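Local coordinates for uncharacterized protein VP1736 (Vibrio parahaemolyticus, PDB 3LXQ), which is of unknown function but contains a sulfatase-family domain of the alkaline phosphatase clan, built round a mixed beta sheet, at residues A[360-365]-A[442-447]; A[52-57]-A[432-437]; A[132-137]-A[149-154]; A[340-345]-A[375-380]; A[87-92]-A[239-244]. All coordinates share one frame; numbering follows the deposited sequence.

Interaction 1: A[360-365]-A[442-447]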
# COMPACT_ATOMS: atom_id res chain seq x y z
N THR A 360 -8.12 -0.17 16.26
CA THR A 360 -8.28 -1.09 15.14
C THR A 360 -7.49 -2.37 15.40
O THR A 360 -6.63 -2.40 16.29
CB THR A 360 -7.82 -0.46 13.80
OG1 THR A 360 -6.41 -0.67 13.62
CG2 THR A 360 -8.15 1.03 13.73
N PRO A 361 -7.77 -3.43 14.62
CA PRO A 361 -6.95 -4.63 14.72
C PRO A 361 -5.68 -4.60 13.87
O PRO A 361 -4.98 -5.60 13.79
CB PRO A 361 -7.91 -5.73 14.24
CG PRO A 361 -8.75 -5.05 13.24
CD PRO A 361 -8.96 -3.66 13.78
N MSE A 362 -5.37 -3.47 13.24
CA MSE A 362 -4.18 -3.35 12.39
C MSE A 362 -2.88 -3.55 13.17
O MSE A 362 -2.68 -2.95 14.23
CB MSE A 362 -4.13 -2.00 11.67
CG MSE A 362 -5.33 -1.69 10.80
SE MSE A 362 -4.99 -0.18 9.62
CE MSE A 362 -5.26 1.28 10.89
N ILE A 363 -1.99 -4.39 12.64
CA ILE A 363 -0.71 -4.64 13.28
C ILE A 363 0.43 -3.84 12.63
O ILE A 363 1.56 -3.88 13.10
CB ILE A 363 -0.38 -6.15 13.35
CG1 ILE A 363 -0.18 -6.73 11.94
CG2 ILE A 363 -1.47 -6.88 14.12
CD1 ILE A 363 0.39 -8.14 11.93
N GLY A 364 0.10 -3.10 11.57
CA GLY A 364 1.06 -2.19 10.94
C GLY A 364 1.42 -1.01 11.85
O GLY A 364 0.64 -0.61 12.71
N ARG A 365 2.60 -0.45 11.61
CA ARG A 365 3.23 0.52 12.50
C ARG A 365 2.79 1.95 12.16
O ARG A 365 2.60 2.29 10.98
CB ARG A 365 4.75 0.44 12.38
CG ARG A 365 5.39 -0.75 13.08
CD ARG A 365 5.22 -2.09 12.35
NE ARG A 365 5.95 -3.15 13.05
CZ ARG A 365 7.26 -3.39 12.89
NH1 ARG A 365 7.98 -2.68 12.03
NH2 ARG A 365 7.85 -4.36 13.60
N ASN A 442 -12.41 -14.73 11.58
CA ASN A 442 -13.08 -13.42 11.61
C ASN A 442 -12.46 -12.48 12.63
O ASN A 442 -13.16 -11.78 13.37
CB ASN A 442 -14.59 -13.58 11.86
CG ASN A 442 -15.21 -14.60 10.95
OD1 ASN A 442 -15.54 -15.71 11.37
ND2 ASN A 442 -15.35 -14.25 9.67
N TRP A 443 -11.13 -12.44 12.62
CA TRP A 443 -10.39 -11.62 13.57
C TRP A 443 -10.16 -10.21 13.06
O TRP A 443 -9.54 -9.40 13.73
CB TRP A 443 -9.05 -12.26 13.94
CG TRP A 443 -9.15 -13.51 14.78
CD1 TRP A 443 -10.23 -13.92 15.54
CD2 TRP A 443 -8.13 -14.49 14.98
NE1 TRP A 443 -9.93 -15.11 16.18
CE2 TRP A 443 -8.64 -15.47 15.86
CE3 TRP A 443 -6.82 -14.63 14.50
CZ2 TRP A 443 -7.90 -16.58 16.26
CZ3 TRP A 443 -6.08 -15.74 14.89
CH2 TRP A 443 -6.62 -16.71 15.76
N TYR A 444 -10.71 -9.92 11.89
CA TYR A 444 -10.38 -8.67 11.24
C TYR A 444 -11.63 -7.91 10.75
O TYR A 444 -11.62 -7.30 9.69
CB TYR A 444 -9.36 -8.91 10.12
CG TYR A 444 -8.32 -7.82 9.97
CD1 TYR A 444 -7.20 -7.78 10.81
CD2 TYR A 444 -8.44 -6.85 8.98
CE1 TYR A 444 -6.23 -6.78 10.67
CE2 TYR A 444 -7.49 -5.86 8.83
CZ TYR A 444 -6.39 -5.82 9.67
OH TYR A 444 -5.46 -4.82 9.49
N SER A 445 -12.68 -7.95 11.58
CA SER A 445 -13.94 -7.30 11.27
C SER A 445 -13.88 -5.81 11.57
O SER A 445 -12.96 -5.33 12.23
CB SER A 445 -15.03 -7.92 12.12
OG SER A 445 -14.98 -7.38 13.42
N SER A 446 -14.90 -5.08 11.11
CA SER A 446 -15.05 -3.66 11.45
C SER A 446 -15.85 -3.38 12.71
O SER A 446 -16.21 -2.23 12.96
CB SER A 446 -15.60 -2.83 10.27
OG SER A 446 -16.48 -3.56 9.45
N LYS A 447 -16.14 -4.42 13.51
CA LYS A 447 -16.85 -4.21 14.79
C LYS A 447 -15.99 -3.39 15.76
O LYS A 447 -14.78 -3.61 15.88
CB LYS A 447 -17.26 -5.54 15.43
O HOH W 1 -3.12 -5.78 10.05
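Pro361 packs over one face of the Tyr444 ring, and this CH-pi meeting is the main apolar element. Pro361 CG stands 4.1 Å from the centroid of the Tyr444 ring and 17° off its normal, displaced toward the rim, where it is 4.0 Å from Tyr444 CD1. At the phenol end, Met362 (selenomethionine) brings CG to 3.4 Å from Tyr444 OH. That CG, anti to the carbonyl carbon (chi1 -58°), passes the hydroxyl before the chain leads away to Pro347, Pro348 and Leu351 of helix 346-353.

Among polar interactions, no direct hydrogen bond joins the segments. One water links them instead, accepting from Ile363 N at 3.1 Å and donating to Tyr444 OH at 2.6 Å. The same hydroxyl is hydrogen-bonded to Thr142 O. Within each segment an ST turn shapes the loop: Thr360 OG1 accepts from Met362 N at 3.0 Å, and Ser445 OG accepts from Lys447 N.

Phe144 and Phe162 also meet the Tyr444 ring. The face contact restrains the tilt of this buried tyrosine and the two partners satisfy its hydroxyl, fastening the tail that follows helix 422-441 to the loop after strand 358-360.

Interaction 2: A[52-57]-A[432-437]; sequences KMLDLV and ALFASK
Met53, a selenomethionine, crosses from helix 52-57 to three residues of helix 432-437, and its atoms can be taken in order. CB points at the opposing helix. CG, set opposite the backbone N (chi1 -171°), reaches Leu433 CB at 4.2 Å. The chain then bends at both chi2 and chi3, which brings SE alongside the next residue: it is 4.0 Å from Phe434 CA and 4.2 Å from Phe434 CD1, near the plane of the ring and at its edge. CE, the tip, ends against the aliphatic root of Lys437, 3.7 Å from Lys437 CB. The lysine chain leads away from there, and its NZ makes a salt bridge with Glu42.

This is helix-helix packing between helix 50-61, near the N-terminal end of the model, and the long helix 422-441. The segment axes approach to 10.0 Å with 114° between their directions, a steep crossing that is closer to perpendicular than to antiparallel.

The Phe434 ring fills the other half of the crossing. Val57 CG1 lies over one face, 4.2 Å from the Phe434 centroid, while Val57 CG2 touches Phe434 CB at 3.9 Å. Leu54 CD1 comes to the ring edge, 3.9 Å from Phe434 CE1; the leucine also packs on Trp443. Met48, in the loop between helices 41-45 and 50-61, adjoins both Met53 and Leu433.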
# COMPACT_ATOMS: atom_id res chain seq x y z
N LYS A 52 0.76 -19.07 21.00
CA LYS A 52 2.15 -18.79 20.63
C LYS A 52 2.23 -17.84 19.41
O LYS A 52 2.97 -16.85 19.42
CB LYS A 52 2.93 -20.09 20.37
CG LYS A 52 4.38 -19.85 19.94
CD LYS A 52 5.15 -21.14 19.76
CE LYS A 52 6.52 -20.83 19.15
NZ LYS A 52 7.33 -22.06 18.92
N MSE A 53 1.44 -18.14 18.38
CA MSE A 53 1.38 -17.35 17.16
C MSE A 53 0.94 -15.89 17.42
O MSE A 53 1.66 -14.95 17.06
CB MSE A 53 0.48 -18.06 16.13
CG MSE A 53 0.49 -17.47 14.73
SE MSE A 53 -0.89 -16.09 14.55
CE MSE A 53 -2.41 -17.27 14.29
N LEU A 54 -0.21 -15.72 18.07
CA LEU A 54 -0.71 -14.38 18.38
C LEU A 54 0.26 -13.57 19.23
O LEU A 54 0.41 -12.36 19.02
CB LEU A 54 -2.06 -14.43 19.10
CG LEU A 54 -3.37 -14.31 18.32
CD1 LEU A 54 -3.15 -13.81 16.89
CD2 LEU A 54 -4.13 -15.63 18.32
N ASP A 55 0.92 -14.22 20.19
CA ASP A 55 1.86 -13.52 21.05
C ASP A 55 3.02 -12.97 20.26
O ASP A 55 3.40 -11.82 20.44
CB ASP A 55 2.34 -14.43 22.20
CG ASP A 55 1.27 -14.67 23.24
OD1 ASP A 55 0.22 -13.98 23.20
OD2 ASP A 55 1.47 -15.56 24.09
N LEU A 56 3.55 -13.78 19.34
CA LEU A 56 4.68 -13.36 18.54
C LEU A 56 4.27 -12.29 17.54
O LEU A 56 5.07 -11.41 17.23
CB LEU A 56 5.33 -14.55 17.83
CG LEU A 56 6.05 -15.54 18.75
CD1 LEU A 56 6.40 -16.81 17.99
CD2 LEU A 56 7.31 -14.92 19.39
N VAL A 57 3.03 -12.36 17.05
CA VAL A 57 2.48 -11.35 16.13
C VAL A 57 2.32 -10.01 16.86
O VAL A 57 2.84 -8.98 16.42
CB VAL A 57 1.16 -11.84 15.45
CG1 VAL A 57 0.43 -10.72 14.73
CG2 VAL A 57 1.45 -12.99 14.47
N ALA A 432 3.72 -15.14 9.02
CA ALA A 432 3.28 -15.86 7.82
C ALA A 432 1.87 -16.45 7.97
O ALA A 432 1.12 -16.52 7.00
CB ALA A 432 4.26 -16.99 7.49
N LEU A 433 1.54 -16.88 9.18
CA LEU A 433 0.29 -17.58 9.46
C LEU A 433 -0.88 -16.68 9.80
O LEU A 433 -2.04 -17.11 9.72
CB LEU A 433 0.49 -18.54 10.63
CG LEU A 433 1.42 -19.73 10.45
CD1 LEU A 433 1.65 -20.42 11.79
CD2 LEU A 433 0.84 -20.71 9.43
N PHE A 434 -0.59 -15.45 10.20
CA PHE A 434 -1.61 -14.62 10.86
C PHE A 434 -2.83 -14.34 9.98
O PHE A 434 -3.96 -14.62 10.39
CB PHE A 434 -1.01 -13.32 11.42
CG PHE A 434 -2.06 -12.37 11.94
CD1 PHE A 434 -2.77 -12.66 13.09
CD2 PHE A 434 -2.34 -11.19 11.25
CE1 PHE A 434 -3.74 -11.80 13.56
CE2 PHE A 434 -3.31 -10.32 11.72
CZ PHE A 434 -4.02 -10.62 12.88
N ALA A 435 -2.61 -13.79 8.79
CA ALA A 435 -3.71 -13.40 7.91
C ALA A 435 -4.60 -14.59 7.58
O ALA A 435 -5.83 -14.47 7.61
CB ALA A 435 -3.20 -12.75 6.65
N SER A 436 -3.98 -15.73 7.28
CA SER A 436 -4.69 -16.97 6.99
C SER A 436 -5.60 -17.39 8.16
O SER A 436 -6.76 -17.76 7.95
CB SER A 436 -3.70 -18.06 6.64
OG SER A 436 -4.35 -19.28 6.37
N LYS A 437 -5.10 -17.28 9.39
CA LYS A 437 -5.90 -17.62 10.56
C LYS A 437 -6.93 -16.55 10.91
O LYS A 437 -8.05 -16.87 11.34
CB LYS A 437 -5.00 -17.94 11.76
CG LYS A 437 -4.38 -19.34 11.74
CD LYS A 437 -5.26 -20.31 12.52
CE LYS A 437 -4.73 -21.74 12.47
NZ LYS A 437 -5.22 -22.50 11.28

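Interaction 3: A[132-137]-A[149-154]; sequences RSVRGI and SRAVVK
Arg135, in the first turn of helix 133-141, has its CA 5.0 Å from that of Ala151, the residue that opens a type I turn running to Lys154. At this close approach Ala151 CB rests 3.6 Å from Val134 O. Val134 straddles the turn: its CG2 meets Ala151 CB at 3.8 Å, and its CG1 meets Val153 CG1 at 3.7 Å.

With CG of Arg135 anti to the backbone N (chi1 -178°), the chain bends at chi2 and chi3 and carries the guanidinium to Ser149 O. NH2 donates at 2.9 Å to Ser149 O with an N-H...O angle of 139°, from above the carbonyl plane; NH1 adds a weak bond to the same oxygen. Ala151 N lies over one guanidinium face without bonding. Arg135 NE makes a salt bridge with Glu138, so the guanidinium is held from the helix side as well.

This is local packing within the sulfatase-family region, tying the start of helix 133-141 to the loop before helix 165-171. Ile137 CG2 extends the apolar patch to Val153 CG2 at 4.2 Å. Beyond it, Ile137 packs on Phe246 of strand 241-246, and helix 189-195 closes over both residues, Phe193 against Ile137 and Phe192 against Val153.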
# COMPACT_ATOMS: atom_id res chain seq x y z
N ARG A 132 0.36 -8.47 -6.55
CA ARG A 132 -0.85 -8.23 -7.32
C ARG A 132 -1.56 -6.97 -6.85
O ARG A 132 -1.45 -6.58 -5.70
CB ARG A 132 -1.80 -9.43 -7.26
CG ARG A 132 -1.22 -10.72 -7.92
CD ARG A 132 -2.02 -11.92 -7.48
NE ARG A 132 -1.71 -13.13 -8.26
CZ ARG A 132 -0.83 -14.05 -7.90
NH1 ARG A 132 -0.12 -13.94 -6.77
NH2 ARG A 132 -0.64 -15.11 -8.68
N SER A 133 -2.26 -6.34 -7.79
CA SER A 133 -2.96 -5.10 -7.51
C SER A 133 -3.91 -5.19 -6.33
O SER A 133 -3.89 -4.30 -5.46
CB SER A 133 -3.68 -4.61 -8.77
OG SER A 133 -2.73 -4.28 -9.78
N VAL A 134 -4.73 -6.25 -6.25
CA VAL A 134 -5.67 -6.36 -5.14
C VAL A 134 -4.97 -6.46 -3.78
O VAL A 134 -5.52 -6.00 -2.79
CB VAL A 134 -6.74 -7.50 -5.26
CG1 VAL A 134 -7.81 -7.13 -6.30
CG2 VAL A 134 -6.13 -8.85 -5.55
N ARG A 135 -3.75 -7.02 -3.75
CA ARG A 135 -3.00 -7.08 -2.48
C ARG A 135 -2.46 -5.71 -2.07
O ARG A 135 -2.41 -5.38 -0.88
CB ARG A 135 -1.91 -8.16 -2.51
CG ARG A 135 -1.13 -8.29 -1.18
CD ARG A 135 -0.81 -9.74 -0.86
NE ARG A 135 -1.92 -10.48 -0.23
CZ ARG A 135 -2.04 -11.80 -0.32
NH1 ARG A 135 -1.16 -12.49 -1.03
NH2 ARG A 135 -3.03 -12.46 0.28
N GLY A 136 -2.10 -4.89 -3.06
CA GLY A 136 -1.75 -3.49 -2.76
C GLY A 136 -2.92 -2.67 -2.27
O GLY A 136 -2.77 -1.79 -1.40
N ILE A 137 -4.11 -2.93 -2.83
CA ILE A 137 -5.36 -2.32 -2.32
C ILE A 137 -5.65 -2.83 -0.91
O ILE A 137 -5.99 -2.05 -0.01
CB ILE A 137 -6.55 -2.60 -3.28
CG1 ILE A 137 -6.26 -1.99 -4.66
CG2 ILE A 137 -7.87 -2.06 -2.68
CD1 ILE A 137 -7.14 -2.51 -5.79
N SER A 149 -3.10 -17.24 -0.01
CA SER A 149 -4.35 -17.09 -0.73
C SER A 149 -4.39 -15.74 -1.41
O SER A 149 -3.46 -14.92 -1.28
CB SER A 149 -5.55 -17.21 0.22
OG SER A 149 -5.69 -18.54 0.67
N ARG A 150 -5.50 -15.49 -2.10
CA ARG A 150 -5.72 -14.20 -2.74
C ARG A 150 -5.98 -13.15 -1.67
O ARG A 150 -6.46 -13.46 -0.59
CB ARG A 150 -6.90 -14.29 -3.72
CG ARG A 150 -6.78 -15.44 -4.72
CD ARG A 150 -7.96 -15.54 -5.70
NE ARG A 150 -9.28 -15.50 -5.05
CZ ARG A 150 -9.93 -16.56 -4.55
NH1 ARG A 150 -9.38 -17.77 -4.60
NH2 ARG A 150 -11.13 -16.40 -4.00
N ALA A 151 -5.64 -11.90 -1.97
CA ALA A 151 -6.06 -10.77 -1.12
C ALA A 151 -7.57 -10.81 -0.82
O ALA A 151 -8.37 -11.31 -1.62
CB ALA A 151 -5.70 -9.47 -1.79
N VAL A 152 -7.96 -10.24 0.32
CA VAL A 152 -9.34 -10.24 0.80
C VAL A 152 -10.30 -9.46 -0.10
O VAL A 152 -11.52 -9.54 0.07
CB VAL A 152 -9.48 -9.71 2.26
CG1 VAL A 152 -8.53 -10.41 3.21
CG2 VAL A 152 -9.34 -8.19 2.31
N VAL A 153 -9.76 -8.70 -1.06
CA VAL A 153 -10.62 -8.03 -2.05
C VAL A 153 -11.42 -9.07 -2.83
O VAL A 153 -12.54 -8.81 -3.28
CB VAL A 153 -9.80 -7.16 -3.04
CG1 VAL A 153 -10.72 -6.46 -4.05
CG2 VAL A 153 -8.93 -6.15 -2.29
N LYS A 154 -10.84 -10.27 -2.94
CA LYS A 154 -11.44 -11.36 -3.72
C LYS A 154 -11.94 -12.53 -2.87
O LYS A 154 -12.39 -13.54 -3.42
CB LYS A 154 -10.44 -11.87 -4.78
CG LYS A 154 -10.20 -10.88 -5.90
CD LYS A 154 -9.24 -11.41 -6.94
CE LYS A 154 -9.30 -10.55 -8.18
NZ LYS A 154 -8.25 -10.92 -9.17

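Interaction 4: A[340-345]-A[375-380]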
# COMPACT_ATOMS: atom_id res chain seq x y z
N ILE A 340 12.98 0.16 7.38
CA ILE A 340 12.29 -0.89 6.63
C ILE A 340 10.82 -0.91 7.05
O ILE A 340 10.52 -0.97 8.25
CB ILE A 340 12.90 -2.31 6.82
CG1 ILE A 340 14.42 -2.29 6.61
CG2 ILE A 340 12.27 -3.31 5.82
CD1 ILE A 340 15.09 -3.53 7.11
N ALA A 341 9.94 -0.87 6.07
CA ALA A 341 8.49 -0.83 6.31
C ALA A 341 7.74 -1.54 5.19
O ALA A 341 8.32 -1.88 4.16
CB ALA A 341 8.02 0.61 6.45
N ASN A 342 6.45 -1.80 5.43
CA ASN A 342 5.53 -2.39 4.47
C ASN A 342 4.46 -1.36 4.15
O ASN A 342 4.22 -0.46 4.94
CB ASN A 342 4.83 -3.60 5.06
CG ASN A 342 5.52 -4.91 4.76
OD1 ASN A 342 5.61 -5.78 5.63
ND2 ASN A 342 5.95 -5.11 3.51
N ASN A 343 3.80 -1.52 3.01
CA ASN A 343 2.62 -0.71 2.72
C ASN A 343 1.46 -0.88 3.72
O ASN A 343 0.65 0.02 3.87
CB ASN A 343 2.15 -0.89 1.26
CG ASN A 343 1.99 -2.33 0.83
OD1 ASN A 343 2.24 -3.28 1.60
ND2 ASN A 343 1.57 -2.52 -0.41
N ILE A 344 1.40 -2.03 4.42
CA ILE A 344 0.43 -2.19 5.52
C ILE A 344 0.72 -1.27 6.74
O ILE A 344 -0.15 -1.12 7.61
CB ILE A 344 0.28 -3.66 5.99
CG1 ILE A 344 1.59 -4.18 6.59
CG2 ILE A 344 -0.20 -4.58 4.86
CD1 ILE A 344 1.41 -5.36 7.49
N ASP A 345 1.90 -0.66 6.79
CA ASP A 345 2.20 0.35 7.82
C ASP A 345 1.65 1.72 7.44
O ASP A 345 1.58 2.64 8.27
CB ASP A 345 3.72 0.47 8.07
CG ASP A 345 4.36 -0.86 8.45
OD1 ASP A 345 3.72 -1.63 9.18
OD2 ASP A 345 5.51 -1.13 8.03
N ASP A 375 13.29 -3.50 15.21
CA ASP A 375 11.88 -3.66 14.85
C ASP A 375 11.56 -3.36 13.38
O ASP A 375 10.46 -3.69 12.89
CB ASP A 375 10.99 -2.87 15.81
CG ASP A 375 11.06 -3.41 17.23
OD1 ASP A 375 11.05 -4.66 17.39
OD2 ASP A 375 11.11 -2.59 18.17
N GLU A 376 12.51 -2.76 12.65
CA GLU A 376 12.33 -2.56 11.22
C GLU A 376 12.11 -3.91 10.56
O GLU A 376 12.80 -4.86 10.89
CB GLU A 376 13.56 -1.90 10.61
CG GLU A 376 13.80 -0.50 11.14
CD GLU A 376 14.92 0.21 10.42
OE1 GLU A 376 15.36 -0.26 9.34
OE2 GLU A 376 15.36 1.25 10.95
N ARG A 377 11.14 -3.98 9.65
CA ARG A 377 10.79 -5.25 8.99
C ARG A 377 9.91 -5.04 7.77
O ARG A 377 9.20 -4.02 7.64
CB ARG A 377 10.13 -6.25 9.95
CG ARG A 377 8.71 -5.85 10.44
CD ARG A 377 7.60 -6.37 9.50
NE ARG A 377 6.28 -5.84 9.90
CZ ARG A 377 5.77 -4.67 9.51
NH1 ARG A 377 6.44 -3.88 8.68
NH2 ARG A 377 4.57 -4.30 9.96
N ALA A 378 9.94 -6.04 6.89
CA ALA A 378 9.04 -6.12 5.75
C ALA A 378 8.61 -7.57 5.55
O ALA A 378 9.46 -8.50 5.47
CB ALA A 378 9.72 -5.60 4.46
N MSE A 379 7.30 -7.77 5.50
CA MSE A 379 6.74 -9.05 5.09
C MSE A 379 6.47 -9.01 3.60
O MSE A 379 5.92 -8.05 3.10
CB MSE A 379 5.42 -9.32 5.82
CG MSE A 379 5.45 -9.00 7.30
SE MSE A 379 3.75 -9.65 8.02
CE MSE A 379 3.50 -8.31 9.46
N MSE A 380 6.84 -10.07 2.90
CA MSE A 380 6.47 -10.16 1.49
C MSE A 380 6.11 -11.56 1.02
O MSE A 380 6.73 -12.56 1.40
CB MSE A 380 7.47 -9.41 0.59
CG MSE A 380 8.89 -9.81 0.71
SE MSE A 380 10.18 -8.32 0.56
CE MSE A 380 11.12 -8.82 2.18
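Arg377 reaches back to Asp345 because its first torsion sets CG between the backbone N and carbonyl carbon (chi1 68°) and a second bend (chi2 89°) folds the chain over. The two flat groups are nearly coplanar and form an end-on, two-bonded salt bridge: Arg377 NH2 to Asp345 OD1 at 2.9 Å and Arg377 NH1 to Asp345 OD2 at 3.0 Å, each on a syn lone pair. Asp345 OD2 is gripped a second time by Asn342 N at 2.8 Å, from above the carboxylate plane, and Asp345 OD1 also accepts from Arg365 N.

The Asn342 amide bonds both the N and the O of Met379, as a backbone peptide of an adjacent strand would. OD1 takes Met379 N at 2.6 Å, in the carbonyl plane on a lone pair, and ND2 gives to Met379 O at 3.0 Å. At the other end Ile340 N donates almost straight to Glu376 OE1 at 3.1 Å, an oxygen also salt-bridged to Arg391; the backbone bond from Arg377 N to Ile340 O is weak. Ile340 CG2 packs on Ala378 CB at 3.7 Å.

The contact joins two sheets. Strand 341-342 pairs with strand 121-127 of the mixed sheet, and Asn342 ND2 also bonds Tyr127 O, while strand 377-382 is an outermost strand, within this chain, of the antiparallel sheet, paired with 385-390.

Interaction 5: A[87-92]-A[239-244]; sequences NLVILL and KPFFSL
Leu88 and Phe242 lie side by side on neighbouring parallel strands of the mixed sheet, consistent with the alpha/beta core of the alkaline phosphatase clan. The strand axes diverge by only 1°. Three near-linear backbone bonds set the register: Leu88 N to Phe241 O at 3.0 Å, Ser243 N to Leu88 O at 2.8 Å and Ile90 N to Ser243 O at 2.8 Å.

Packing is tight on the face carrying Leu88, Ile90, Phe242 and Leu244. Ile90 CD1 lies 3.3 Å from Phe242 CE1, at the ring edge; Leu88 points the same way as the phenylalanine, its CD2 3.6 Å from Phe242 CD1. Helix 165-171 covers this face through Ile165 and Leu169. On the other face Val89 and Ser243 pack against Phe231 of helix 220-234, with Ser243 OG hydrogen-bonded to Gln177.

The opposite extreme is the start of 239-244, where no regular strand has begun. Lys239 is exposed and its chain leads away, and Pro240 is partly exposed.

Between the two regimes stands Asn87, whose amide is stacked on the Phe241 ring with the planes 21° apart. With CG between the backbone N and the carbonyl carbon (chi1 59°), the Phe241 ring lies under the Asn87 amide. Asn87 ND2 bonds Thr298 OG1, and Asn87 OD1 accepts from Phe241 N at 3.1 Å.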
# COMPACT_ATOMS: atom_id res chain seq x y z
N ASN A 87 -7.99 15.90 5.35
CA ASN A 87 -8.41 15.03 4.26
C ASN A 87 -7.29 14.03 3.97
O ASN A 87 -6.11 14.31 4.22
CB ASN A 87 -8.71 15.85 2.99
CG ASN A 87 -9.76 16.92 3.20
OD1 ASN A 87 -10.83 16.68 3.76
ND2 ASN A 87 -9.46 18.12 2.72
N LEU A 88 -7.65 12.87 3.42
CA LEU A 88 -6.65 11.87 3.06
C LEU A 88 -6.78 11.36 1.62
O LEU A 88 -7.79 10.76 1.24
CB LEU A 88 -6.68 10.69 4.04
CG LEU A 88 -5.79 9.50 3.72
CD1 LEU A 88 -4.30 9.85 3.77
CD2 LEU A 88 -6.11 8.37 4.68
N VAL A 89 -5.74 11.60 0.83
CA VAL A 89 -5.72 11.21 -0.58
C VAL A 89 -4.62 10.18 -0.78
O VAL A 89 -3.44 10.46 -0.52
CB VAL A 89 -5.54 12.45 -1.51
CG1 VAL A 89 -5.21 12.04 -2.92
CG2 VAL A 89 -6.81 13.32 -1.49
N ILE A 90 -5.02 8.98 -1.19
CA ILE A 90 -4.09 7.93 -1.54
C ILE A 90 -4.00 7.81 -3.07
O ILE A 90 -4.99 7.53 -3.74
CB ILE A 90 -4.51 6.56 -0.93
CG1 ILE A 90 -4.48 6.63 0.61
CG2 ILE A 90 -3.60 5.43 -1.45
CD1 ILE A 90 -5.09 5.39 1.31
N LEU A 91 -2.81 8.02 -3.62
CA LEU A 91 -2.61 7.98 -5.07
C LEU A 91 -1.83 6.71 -5.35
O LEU A 91 -0.60 6.71 -5.36
CB LEU A 91 -1.84 9.21 -5.56
CG LEU A 91 -2.43 10.58 -5.19
CD1 LEU A 91 -1.46 11.72 -5.56
CD2 LEU A 91 -3.79 10.78 -5.83
N LEU A 92 -2.57 5.62 -5.55
CA LEU A 92 -2.00 4.29 -5.73
C LEU A 92 -1.47 4.11 -7.15
O LEU A 92 -2.17 4.36 -8.14
CB LEU A 92 -3.01 3.20 -5.33
CG LEU A 92 -2.56 1.72 -5.30
CD1 LEU A 92 -1.45 1.47 -4.32
CD2 LEU A 92 -3.73 0.78 -5.01
N LYS A 239 -17.59 18.14 4.80
CA LYS A 239 -16.95 16.90 5.25
C LYS A 239 -15.47 16.76 4.94
O LYS A 239 -15.01 17.18 3.87
CB LYS A 239 -17.71 15.66 4.75
CG LYS A 239 -19.03 15.44 5.48
CD LYS A 239 -19.49 13.99 5.40
CE LYS A 239 -20.51 13.71 6.50
NZ LYS A 239 -21.00 12.31 6.48
N PRO A 240 -14.72 16.18 5.88
CA PRO A 240 -13.42 15.65 5.52
C PRO A 240 -13.64 14.45 4.60
O PRO A 240 -14.59 13.68 4.80
CB PRO A 240 -12.83 15.22 6.86
CG PRO A 240 -14.02 14.98 7.74
CD PRO A 240 -15.01 16.02 7.32
N PHE A 241 -12.79 14.30 3.59
CA PHE A 241 -12.92 13.17 2.67
C PHE A 241 -11.69 12.27 2.66
O PHE A 241 -10.57 12.74 2.89
CB PHE A 241 -13.23 13.64 1.25
CG PHE A 241 -12.19 14.56 0.66
CD1 PHE A 241 -11.16 14.05 -0.12
CD2 PHE A 241 -12.26 15.93 0.86
CE1 PHE A 241 -10.21 14.90 -0.67
CE2 PHE A 241 -11.32 16.79 0.31
CZ PHE A 241 -10.29 16.27 -0.46
N PHE A 242 -11.93 10.99 2.37
CA PHE A 242 -10.88 10.01 2.13
C PHE A 242 -11.03 9.47 0.72
O PHE A 242 -12.06 8.90 0.37
CB PHE A 242 -10.94 8.85 3.15
CG PHE A 242 -10.18 7.61 2.72
CD1 PHE A 242 -8.82 7.67 2.41
CD2 PHE A 242 -10.84 6.39 2.62
CE1 PHE A 242 -8.12 6.52 2.01
CE2 PHE A 242 -10.15 5.23 2.22
CZ PHE A 242 -8.79 5.30 1.91
N SER A 243 -9.99 9.66 -0.09
CA SER A 243 -10.01 9.27 -1.48
C SER A 243 -8.89 8.31 -1.86
O SER A 243 -7.71 8.60 -1.67
CB SER A 243 -9.96 10.52 -2.36
OG SER A 243 -10.04 10.18 -3.74
N LEU A 244 -9.28 7.16 -2.41
CA LEU A 244 -8.34 6.23 -3.04
C LEU A 244 -8.41 6.40 -4.56
O LEU A 244 -9.45 6.20 -5.15
CB LEU A 244 -8.63 4.77 -2.64
CG LEU A 244 -7.86 3.67 -3.38
CD1 LEU A 244 -6.36 3.79 -3.16
CD2 LEU A 244 -8.34 2.28 -3.02

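Interaction 5 belongs to the mixed sheet and combines regular backbone bonds with close apolar packing; interaction 3 sits beside it, Ile137 against Leu92, and joins valine packing to an arginine-to-carbonyl grip. Interaction 4 reaches the same sheet and is the most polar, ruled by charge and an amide. Interaction 2 joins helices 50-61 and 422-441 and is wholly apolar in its cross-contacts; interaction 1 adds a water bridge where the tail after helix 422-441 meets the loop after strand 358-360. These two touch through Trp443 and Leu54; Arg365 NH2 of 1 probably hydrogen-bonds to Asp375 O of 4. All are largely buried; exposed touching residues belong to 3 and 5, partly exposed ones also to 1 and 2.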